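Methyltransferase 1 (Methanosarcina barkeri, PDB 2I2X) catalyses methyl transfer from methanol to the cob(I)amide cofactor bound to its partner MtaC, a zinc-dependent step of methanogenesis from methanol. Local coordinates at residues 137-142 against 192-197; 169-174 against 452-457; 183-188 against 437-442. One frame throughout, in Å; residues are numbered along the deposited sequence.

Interaction 1: residues 137-142 against 192-197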
loop_
_atom_site.group_PDB
_atom_site.type_symbol
_atom_site.label_atom_id
_atom_site.label_comp_id
_atom_site.label_asym_id
_atom_site.label_seq_id
_atom_site.Cartn_x
_atom_site.Cartn_y
_atom_site.Cartn_z
ATOM N N GLN A 137 29.318 -20.018 6.260
ATOM C CA GLN A 137 30.033 -20.478 7.424
ATOM C C GLN A 137 29.024 -20.935 8.453
ATOM O O GLN A 137 28.922 -20.396 9.559
ATOM C CB GLN A 137 30.888 -19.351 7.964
ATOM C CG GLN A 137 32.083 -19.055 7.068
ATOM C CD GLN A 137 33.170 -18.320 7.807
ATOM O OE1 GLN A 137 34.247 -18.887 8.060
ATOM N NE2 GLN A 137 32.891 -17.055 8.200
ATOM N N LEU A 138 28.274 -21.956 8.067
ATOM C CA LEU A 138 27.087 -22.368 8.796
ATOM C C LEU A 138 27.390 -22.916 10.170
ATOM O O LEU A 138 26.515 -22.936 11.028
ATOM C CB LEU A 138 26.310 -23.392 7.987
ATOM C CG LEU A 138 25.806 -22.997 6.602
ATOM C CD1 LEU A 138 24.979 -24.147 6.048
ATOM C CD2 LEU A 138 24.971 -21.702 6.639
ATOM N N ARG A 139 28.627 -23.367 10.367
ATOM C CA ARG A 139 29.070 -23.927 11.645
ATOM C C ARG A 139 30.288 -23.193 12.204
ATOM O O ARG A 139 30.881 -23.621 13.176
ATOM C CB ARG A 139 29.330 -25.426 11.499
ATOM C CG ARG A 139 28.092 -26.146 10.974
ATOM C CD ARG A 139 28.292 -27.603 10.593
ATOM N NE ARG A 139 27.017 -28.109 10.107
ATOM C CZ ARG A 139 26.543 -29.326 10.335
ATOM N NH1 ARG A 139 27.268 -30.221 11.021
ATOM N NH2 ARG A 139 25.341 -29.659 9.868
ATOM N N GLY A 140 30.636 -22.063 11.609
ATOM C CA GLY A 140 31.764 -21.268 12.073
ATOM C C GLY A 140 31.655 -20.510 13.394
ATOM O O GLY A 140 30.829 -20.829 14.266
ATOM N N ASP A 141 32.519 -19.497 13.508
ATOM C CA ASP A 141 32.677 -18.660 14.696
ATOM C C ASP A 141 31.455 -17.810 14.923
ATOM O O ASP A 141 31.212 -17.323 16.029
ATOM C CB ASP A 141 33.856 -17.691 14.523
ATOM C CG ASP A 141 35.161 -18.392 14.231
ATOM O OD1 ASP A 141 35.415 -19.459 14.859
ATOM O OD2 ASP A 141 35.932 -17.863 13.380
ATOM N N LYS A 142 30.711 -17.593 13.852
ATOM C CA LYS A 142 29.553 -16.747 13.925
ATOM C C LYS A 142 28.340 -17.522 14.529
ATOM O O LYS A 142 27.375 -16.914 15.010
ATOM C CB LYS A 142 29.290 -16.131 12.536
ATOM C CG LYS A 142 29.069 -14.603 12.515
ATOM C CD LYS A 142 30.332 -13.771 12.267
ATOM C CE LYS A 142 31.159 -14.291 11.060
ATOM N NZ LYS A 142 30.562 -14.046 9.702
ATOM N N GLY A 192 19.591 -28.334 2.572
ATOM C CA GLY A 192 18.620 -27.561 3.346
ATOM C C GLY A 192 18.123 -28.286 4.581
ATOM O O GLY A 192 18.132 -27.742 5.678
ATOM N N SER A 193 17.666 -29.517 4.406
ATOM C CA SER A 193 17.116 -30.284 5.525
ATOM C C SER A 193 18.150 -30.544 6.650
ATOM O O SER A 193 17.831 -30.480 7.848
ATOM C CB SER A 193 16.532 -31.599 4.999
ATOM O OG SER A 193 15.320 -31.393 4.243
ATOM N N ILE A 194 19.392 -30.814 6.260
ATOM C CA ILE A 194 20.438 -31.098 7.233
ATOM C C ILE A 194 20.703 -29.831 8.098
ATOM O O ILE A 194 20.784 -29.909 9.326
ATOM C CB ILE A 194 21.746 -31.654 6.512
ATOM C CG1 ILE A 194 21.532 -33.066 5.973
ATOM C CG2 ILE A 194 22.949 -31.646 7.413
ATOM C CD1 ILE A 194 22.308 -33.331 4.703
ATOM N N ASP A 195 20.808 -28.668 7.460
ATOM C CA ASP A 195 21.089 -27.439 8.205
ATOM C C ASP A 195 19.896 -27.070 9.083
ATOM O O ASP A 195 20.077 -26.619 10.221
ATOM C CB ASP A 195 21.469 -26.281 7.274
ATOM C CG ASP A 195 21.841 -25.013 8.029
ATOM O OD1 ASP A 195 22.926 -24.948 8.672
ATOM O OD2 ASP A 195 21.026 -24.058 7.958
ATOM N N MET A 196 18.687 -27.317 8.566
ATOM C CA MET A 196 17.476 -26.998 9.284
ATOM C C MET A 196 17.439 -27.743 10.606
ATOM O O MET A 196 17.074 -27.175 11.631
ATOM C CB MET A 196 16.248 -27.360 8.460
ATOM C CG MET A 196 15.928 -26.418 7.343
ATOM S SD MET A 196 15.252 -24.858 7.912
ATOM C CE MET A 196 13.679 -25.356 8.603
ATOM N N GLU A 197 17.821 -29.019 10.595
ATOM C CA GLU A 197 17.826 -29.768 11.846
ATOM C C GLU A 197 18.831 -29.273 12.905
ATOM O O GLU A 197 18.524 -29.297 14.084
ATOM C CB GLU A 197 17.977 -31.254 11.604
ATOM C CG GLU A 197 17.899 -32.038 12.908
ATOM C CD GLU A 197 18.501 -33.410 12.826
ATOM O OE1 GLU A 197 18.214 -34.198 13.748
ATOM O OE2 GLU A 197 19.240 -33.696 11.842
HETATM O O HOH W 1 24.361 -27.264 8.535
#
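Asp195 OD1 is gripped by a water and by Arg130 where the helix of residues 192-197 faces the loop of residues 137-142. The water donates a hydrogen bond of 2.7 Å to Asp195 OD1. The same water accepts one from Arg139 NH2 at 2.9 Å and lies in the guanidinium plane, at its edge. Arg130 NH1 adds a salt bridge to Asp195 OD1 and also bonds to Leu138 O, tying the carboxylate to the loop by a second route. The two charged groups of the contact therefore meet through water, with Arg139 NE 5.4 Å from Asp195 OD1. The carboxylate reaches the loop because Asp195 CG stands anti to the backbone N (chi1 -177°). The side chain of Asp195 is about 10 Å from that of the zinc ligand Glu164.

Close packing accompanies the bridge. Leu138 turns one methyl to the acid, with Leu138 CD1 3.4 Å from Asp195 OD1. This is van der Waals contact; the water and Arg130 are the polar partners. Arg139 runs extended from CG to NE. Its tip passes the branch methyl of Ile194 at an oblique angle, with Arg139 NH2 4.0 Å from Ile194 CG2. A type I beta turn from Gln137 to Gly140, closed by Gly140 N to Gln137 O at 3.1 Å, presents Leu138 and Arg139 at its two central positions.

The turn lies in the loop between strand 119-126 and helix 143-155. It meets the middle of helix 181-210, where Met196 packs on helix 240-259 and Ile194 on helix 389-409.

Interaction 2: residues 169-174 against 452-457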
loop_
_atom_site.group_PDB
_atom_site.type_symbol
_atom_site.label_atom_id
_atom_site.label_comp_id
_atom_site.label_asym_id
_atom_site.label_seq_id
_atom_site.Cartn_x
_atom_site.Cartn_y
_atom_site.Cartn_z
ATOM N N LYS A 169 21.821 -22.638 0.037
ATOM C CA LYS A 169 21.685 -21.458 -0.809
ATOM C C LYS A 169 22.694 -21.421 -1.975
ATOM O O LYS A 169 22.327 -21.117 -3.119
ATOM C CB LYS A 169 21.785 -20.207 0.080
ATOM C CG LYS A 169 21.856 -18.874 -0.618
ATOM C CD LYS A 169 21.646 -17.737 0.384
ATOM C CE LYS A 169 22.938 -17.182 0.950
ATOM N NZ LYS A 169 23.404 -15.991 0.207
ATOM N N GLU A 170 23.955 -21.746 -1.692
ATOM C CA GLU A 170 25.035 -21.643 -2.681
ATOM C C GLU A 170 24.852 -22.611 -3.858
ATOM O O GLU A 170 25.069 -22.241 -5.011
ATOM C CB GLU A 170 26.423 -21.796 -2.009
ATOM C CG GLU A 170 26.909 -23.242 -1.642
ATOM C CD GLU A 170 26.036 -23.981 -0.595
ATOM O OE1 GLU A 170 24.845 -24.261 -0.874
ATOM O OE2 GLU A 170 26.559 -24.327 0.487
ATOM N N VAL A 171 24.434 -23.841 -3.578
ATOM C CA VAL A 171 24.197 -24.795 -4.655
ATOM C C VAL A 171 22.891 -24.511 -5.390
ATOM O O VAL A 171 22.814 -24.708 -6.610
ATOM C CB VAL A 171 24.278 -26.271 -4.179
ATOM C CG1 VAL A 171 24.031 -27.220 -5.350
ATOM C CG2 VAL A 171 25.636 -26.539 -3.567
ATOM N N PHE A 172 21.875 -24.041 -4.658
ATOM C CA PHE A 172 20.622 -23.590 -5.275
ATOM C C PHE A 172 20.851 -22.472 -6.300
ATOM O O PHE A 172 20.317 -22.527 -7.417
ATOM C CB PHE A 172 19.578 -23.128 -4.231
ATOM C CG PHE A 172 18.444 -22.343 -4.846
ATOM C CD1 PHE A 172 17.318 -23.000 -5.333
ATOM C CD2 PHE A 172 18.550 -20.961 -5.022
ATOM C CE1 PHE A 172 16.307 -22.318 -5.946
ATOM C CE2 PHE A 172 17.538 -20.255 -5.657
ATOM C CZ PHE A 172 16.409 -20.941 -6.114
ATOM N N ASP A 173 21.622 -21.454 -5.919
ATOM C CA ASP A 173 21.855 -20.296 -6.796
ATOM C C ASP A 173 22.493 -20.683 -8.115
ATOM O O ASP A 173 22.146 -20.121 -9.166
ATOM C CB ASP A 173 22.739 -19.273 -6.113
ATOM C CG ASP A 173 21.995 -18.444 -5.084
ATOM O OD1 ASP A 173 20.741 -18.332 -5.135
ATOM O OD2 ASP A 173 22.692 -17.882 -4.213
ATOM N N TYR A 174 23.450 -21.620 -8.037
ATOM C CA TYR A 174 24.050 -22.249 -9.199
ATOM C C TYR A 174 23.023 -23.069 -9.989
ATOM O O TYR A 174 22.850 -22.836 -11.180
ATOM C CB TYR A 174 25.273 -23.103 -8.783
ATOM C CG TYR A 174 25.883 -23.921 -9.905
ATOM C CD1 TYR A 174 25.517 -25.260 -10.078
ATOM C CD2 TYR A 174 26.811 -23.354 -10.803
ATOM C CE1 TYR A 174 26.059 -26.026 -11.109
ATOM C CE2 TYR A 174 27.380 -24.117 -11.846
ATOM C CZ TYR A 174 26.993 -25.461 -11.990
ATOM O OH TYR A 174 27.515 -26.270 -12.995
ATOM N N LYS A 452 32.580 -23.663 -6.869
ATOM C CA LYS A 452 33.770 -23.462 -6.027
ATOM C C LYS A 452 33.510 -22.946 -4.618
ATOM O O LYS A 452 34.291 -23.240 -3.719
ATOM C CB LYS A 452 34.850 -22.625 -6.735
ATOM C CG LYS A 452 35.621 -23.435 -7.808
ATOM C CD LYS A 452 36.466 -24.568 -7.165
ATOM C CE LYS A 452 37.121 -25.493 -8.194
ATOM N NZ LYS A 452 36.374 -26.780 -8.301
ATOM N N VAL A 453 32.420 -22.198 -4.428
ATOM C CA VAL A 453 32.064 -21.652 -3.117
ATOM C C VAL A 453 31.441 -22.687 -2.176
ATOM O O VAL A 453 31.240 -22.380 -1.002
ATOM C CB VAL A 453 31.122 -20.384 -3.195
ATOM C CG1 VAL A 453 31.849 -19.150 -3.793
ATOM C CG2 VAL A 453 29.838 -20.680 -3.962
ATOM N N PHE A 454 31.133 -23.888 -2.686
ATOM C CA PHE A 454 30.495 -24.971 -1.918
ATOM C C PHE A 454 31.476 -25.572 -0.917
ATOM O O PHE A 454 32.524 -26.077 -1.299
ATOM C CB PHE A 454 29.926 -26.040 -2.890
ATOM C CG PHE A 454 29.345 -27.298 -2.214
ATOM C CD1 PHE A 454 28.489 -27.213 -1.122
ATOM C CD2 PHE A 454 29.620 -28.560 -2.725
ATOM C CE1 PHE A 454 27.959 -28.356 -0.529
ATOM C CE2 PHE A 454 29.091 -29.710 -2.129
ATOM C CZ PHE A 454 28.262 -29.609 -1.031
ATOM N N LYS A 455 31.157 -25.486 0.369
ATOM C CA LYS A 455 32.040 -26.004 1.404
ATOM C C LYS A 455 31.302 -27.115 2.109
ATOM O O LYS A 455 30.440 -26.850 2.946
ATOM C CB LYS A 455 32.434 -24.938 2.424
ATOM C CG LYS A 455 33.231 -23.752 1.871
ATOM C CD LYS A 455 34.527 -24.194 1.251
ATOM C CE LYS A 455 35.345 -23.012 0.785
ATOM N NZ LYS A 455 36.155 -23.341 -0.443
ATOM N N PRO A 456 31.632 -28.371 1.773
ATOM C CA PRO A 456 30.948 -29.525 2.360
ATOM C C PRO A 456 30.949 -29.545 3.896
ATOM O O PRO A 456 30.039 -30.112 4.516
ATOM C CB PRO A 456 31.718 -30.715 1.763
ATOM C CG PRO A 456 32.209 -30.187 0.452
ATOM C CD PRO A 456 32.633 -28.786 0.770
ATOM N N GLU A 457 31.933 -28.924 4.523
ATOM C CA GLU A 457 31.930 -28.931 5.982
ATOM C C GLU A 457 30.753 -28.152 6.595
ATOM O O GLU A 457 30.362 -28.412 7.734
ATOM C CB GLU A 457 33.284 -28.501 6.567
ATOM C CG GLU A 457 33.681 -27.045 6.365
ATOM C CD GLU A 457 34.477 -26.773 5.070
ATOM O OE1 GLU A 457 34.387 -27.569 4.084
ATOM O OE2 GLU A 457 35.176 -25.720 5.043
HETATM O O HOH W 2 29.051 -23.806 1.298
#
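Glu170 and Val171, at the start of helix 169-176, meet Val453 and Phe454 of the segment 452-457 mainly through apolar packing. Val171 CG2 lies over one face of the Phe454 ring in a CH-pi contact, 4.2 Å from the ring centroid and 25° off its normal. Pro456 CG sits over the opposite face, near the rim, so the ring is flanked on both faces. Val453 CG2 touches Glu170 CB at 4.1 Å.

The polar part belongs to Glu170. Its chain bends at chi2 (-63°) and folds the carboxylate back to its own helix. There Glu170 OE1 takes the N-H of Val171 at 2.8 Å with its anti lone pair. Glu170 OE2 comes to the edge of the Phe454 ring, 3.8 Å from Phe454 CD1, with the carboxylate plane 88° from the ring. Tyr459 OH is hydrogen-bonded directly to Glu170 OE2. Glu170 OE2 also accepts a hydrogen bond from a water at 2.7 Å, and that water accepts from Lys455 N at 2.8 Å.

With an alanine here, Tyr459 OH and the bridging water are likely to lose their acceptor, and a gap to open at the Phe454 edge.

One carboxylate oxygen binds a main-chain N-H of its own helix; the other is held by Tyr459 OH and, through water, by Lys455 N. Partners on both oxygens probably fix the carboxylate's rotation and keep it at the Phe454 edge.

Interaction 3: residues 183-188 against 437-442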
loop_
_atom_site.group_PDB
_atom_site.type_symbol
_atom_site.label_atom_id
_atom_site.label_comp_id
_atom_site.label_asym_id
_atom_site.label_seq_id
_atom_site.Cartn_x
_atom_site.Cartn_y
_atom_site.Cartn_z
ATOM N N GLY A 183 20.036 -30.675 -8.850
ATOM C CA GLY A 183 20.689 -29.696 -7.989
ATOM C C GLY A 183 19.674 -29.024 -7.067
ATOM O O GLY A 183 19.924 -28.846 -5.865
ATOM N N LEU A 184 18.515 -28.681 -7.622
ATOM C CA LEU A 184 17.408 -28.205 -6.804
ATOM C C LEU A 184 17.074 -29.180 -5.677
ATOM O O LEU A 184 17.007 -28.766 -4.514
ATOM C CB LEU A 184 16.175 -27.922 -7.670
ATOM C CG LEU A 184 15.866 -26.543 -8.285
ATOM C CD1 LEU A 184 17.009 -25.528 -8.298
ATOM C CD2 LEU A 184 15.285 -26.737 -9.694
ATOM N N LEU A 185 16.869 -30.460 -6.026
ATOM C CA LEU A 185 16.617 -31.536 -5.039
ATOM C C LEU A 185 17.685 -31.626 -3.952
ATOM O O LEU A 185 17.384 -31.792 -2.757
ATOM C CB LEU A 185 16.512 -32.884 -5.730
ATOM C CG LEU A 185 15.496 -33.930 -5.226
ATOM C CD1 LEU A 185 15.834 -35.293 -5.723
ATOM C CD2 LEU A 185 15.342 -33.962 -3.711
ATOM N N TYR A 186 18.940 -31.475 -4.359
ATOM C CA TYR A 186 20.024 -31.631 -3.429
ATOM C C TYR A 186 20.129 -30.416 -2.518
ATOM O O TYR A 186 20.154 -30.565 -1.285
ATOM C CB TYR A 186 21.329 -31.906 -4.193
ATOM C CG TYR A 186 22.563 -32.060 -3.353
ATOM C CD1 TYR A 186 22.704 -33.123 -2.454
ATOM C CD2 TYR A 186 23.645 -31.177 -3.502
ATOM C CE1 TYR A 186 23.901 -33.299 -1.707
ATOM C CE2 TYR A 186 24.840 -31.335 -2.750
ATOM C CZ TYR A 186 24.946 -32.395 -1.871
ATOM O OH TYR A 186 26.088 -32.525 -1.139
ATOM N N SER A 187 20.203 -29.226 -3.116
ATOM C CA SER A 187 20.308 -27.972 -2.348
ATOM C C SER A 187 19.196 -27.771 -1.355
ATOM O O SER A 187 19.444 -27.511 -0.179
ATOM C CB SER A 187 20.393 -26.736 -3.262
ATOM O OG SER A 187 19.388 -26.766 -4.240
ATOM N N ILE A 188 17.969 -27.937 -1.815
ATOM C CA ILE A 188 16.822 -27.646 -0.964
ATOM C C ILE A 188 16.476 -28.850 -0.088
ATOM O O ILE A 188 16.443 -28.773 1.146
ATOM C CB ILE A 188 15.556 -27.224 -1.818
ATOM C CG1 ILE A 188 15.895 -26.078 -2.789
ATOM C CG2 ILE A 188 14.395 -26.915 -0.922
ATOM C CD1 ILE A 188 14.805 -25.804 -3.817
ATOM N N ASP A 437 22.120 -42.366 0.025
ATOM C CA ASP A 437 23.617 -42.309 0.005
ATOM C C ASP A 437 24.201 -42.173 -1.396
ATOM O O ASP A 437 25.038 -41.323 -1.631
ATOM C CB ASP A 437 24.246 -43.512 0.723
ATOM C CG ASP A 437 23.803 -43.620 2.172
ATOM O OD1 ASP A 437 23.495 -42.569 2.782
ATOM O OD2 ASP A 437 23.738 -44.755 2.699
ATOM N N LYS A 438 23.743 -42.996 -2.331
ATOM C CA LYS A 438 24.109 -42.846 -3.736
ATOM C C LYS A 438 23.980 -41.386 -4.223
ATOM O O LYS A 438 24.944 -40.801 -4.764
ATOM C CB LYS A 438 23.159 -43.714 -4.543
ATOM C CG LYS A 438 23.540 -44.131 -5.941
ATOM C CD LYS A 438 24.851 -43.666 -6.475
ATOM C CE LYS A 438 24.921 -44.156 -7.918
ATOM N NZ LYS A 438 25.825 -43.345 -8.780
ATOM N N PHE A 439 22.783 -40.815 -4.059
ATOM C CA PHE A 439 22.490 -39.472 -4.506
ATOM C C PHE A 439 23.370 -38.482 -3.756
ATOM O O PHE A 439 23.996 -37.600 -4.363
ATOM C CB PHE A 439 21.007 -39.143 -4.282
ATOM C CG PHE A 439 20.604 -37.767 -4.767
ATOM C CD1 PHE A 439 20.359 -37.537 -6.134
ATOM C CD2 PHE A 439 20.453 -36.716 -3.861
ATOM C CE1 PHE A 439 19.971 -36.286 -6.594
ATOM C CE2 PHE A 439 20.060 -35.465 -4.293
ATOM C CZ PHE A 439 19.817 -35.235 -5.680
ATOM N N MET A 440 23.439 -38.637 -2.442
ATOM C CA MET A 440 24.264 -37.749 -1.660
ATOM C C MET A 440 25.676 -37.758 -2.208
ATOM O O MET A 440 26.246 -36.678 -2.481
ATOM C CB MET A 440 24.213 -38.092 -0.167
ATOM C CG MET A 440 22.836 -37.832 0.443
ATOM S SD MET A 440 22.208 -36.111 0.176
ATOM C CE MET A 440 23.113 -35.339 1.523
ATOM N N ASP A 441 26.216 -38.962 -2.420
ATOM C CA ASP A 441 27.578 -39.108 -2.917
ATOM C C ASP A 441 27.771 -38.576 -4.317
ATOM O O ASP A 441 28.747 -37.884 -4.542
ATOM C CB ASP A 441 28.118 -40.551 -2.827
ATOM C CG ASP A 441 29.620 -40.627 -3.205
ATOM O OD1 ASP A 441 30.436 -39.928 -2.538
ATOM O OD2 ASP A 441 29.966 -41.343 -4.191
ATOM N N ASP A 442 26.862 -38.886 -5.244
ATOM C CA ASP A 442 26.916 -38.299 -6.599
ATOM C C ASP A 442 26.960 -36.775 -6.538
ATOM O O ASP A 442 27.760 -36.145 -7.248
ATOM C CB ASP A 442 25.692 -38.697 -7.456
ATOM C CG ASP A 442 25.746 -40.138 -7.961
ATOM O OD1 ASP A 442 26.784 -40.823 -7.781
ATOM O OD2 ASP A 442 24.749 -40.590 -8.559
HETATM O O HOH W 3 26.474 -34.871 -0.140
#
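Leu185 and Tyr186 of helix segment 183-188 pack against Phe439 and Met440 of helix segment 437-442, chiefly through apolar contacts. The Phe439 ring fits beside the backbone of segment 183-188. Phe439 CE2 is 3.8 Å from Tyr186 CB, and Phe439 CZ is 4.0 Å from Leu185 CD1. Both approach the ring obliquely. Phe439 CG is anti to the backbone N (chi1 -178°), which carries the end of the ring toward residues 183-188. Tyr390 of helix 389-409 stacks with Phe439 from outside the pair.

A Met-aromatic contact comes next. Met440 SD lies in the plane of the Tyr186 ring, at its edge, 85° off the normal and 3.8 Å from Tyr186 CE1. The Met440 chain bends at both chi2 and chi3, and Met440 CE is also 3.9 Å from Tyr186 CE1.

The polar link between the helices runs through one water. Tyr186 OH is hydrogen-bonded to it at 2.6 Å, and the water donates to Met440 O at 3.0 Å. The buried Tyr186 thus has a polar partner at the end of an otherwise greasy surface. Within segment 183-188 Ser187 OG bonds back to Gly183 O at 2.7 Å, a carbonyl that also takes Ser187 N. The Ser187 hydroxyl is thereby turned onto its own helix.

The axes of the two segments pass 11.0 Å apart at a crossing angle of -98°. This is nearly perpendicular helix-helix packing with a mixed aromatic and aliphatic interface. It joins helix 181-210, which precedes strand 213-216 of the TIM-barrel sheet, to helix 436-450 near the C-terminus.

In the fold
Helix 181-210 is shared by two contacts. Interaction 3 uses residues 183-188 near its start, and interaction 1 uses residues 192-197 further along, with centres about 17 Å apart. Interaction 2 lies about 12 Å from the centre of each and involves the preceding helix, 169-176. The order along the chain is 137-142, 169-174, 183-188, 192-197, 437-442 and 452-457. Direct packing joins the sites: Phe454 CZ is 3.6 Å from Tyr186 OH, and Arg139 CD is 3.6 Å from Glu457 O. Interactions 2 and 3 hold the C-terminal region against the barrel helices; interaction 1 joins a loop to helix 181-210. Helix 169-176 also carries Lys169 and Asp173 of the corrinoid pocket, though neither touches 452-457.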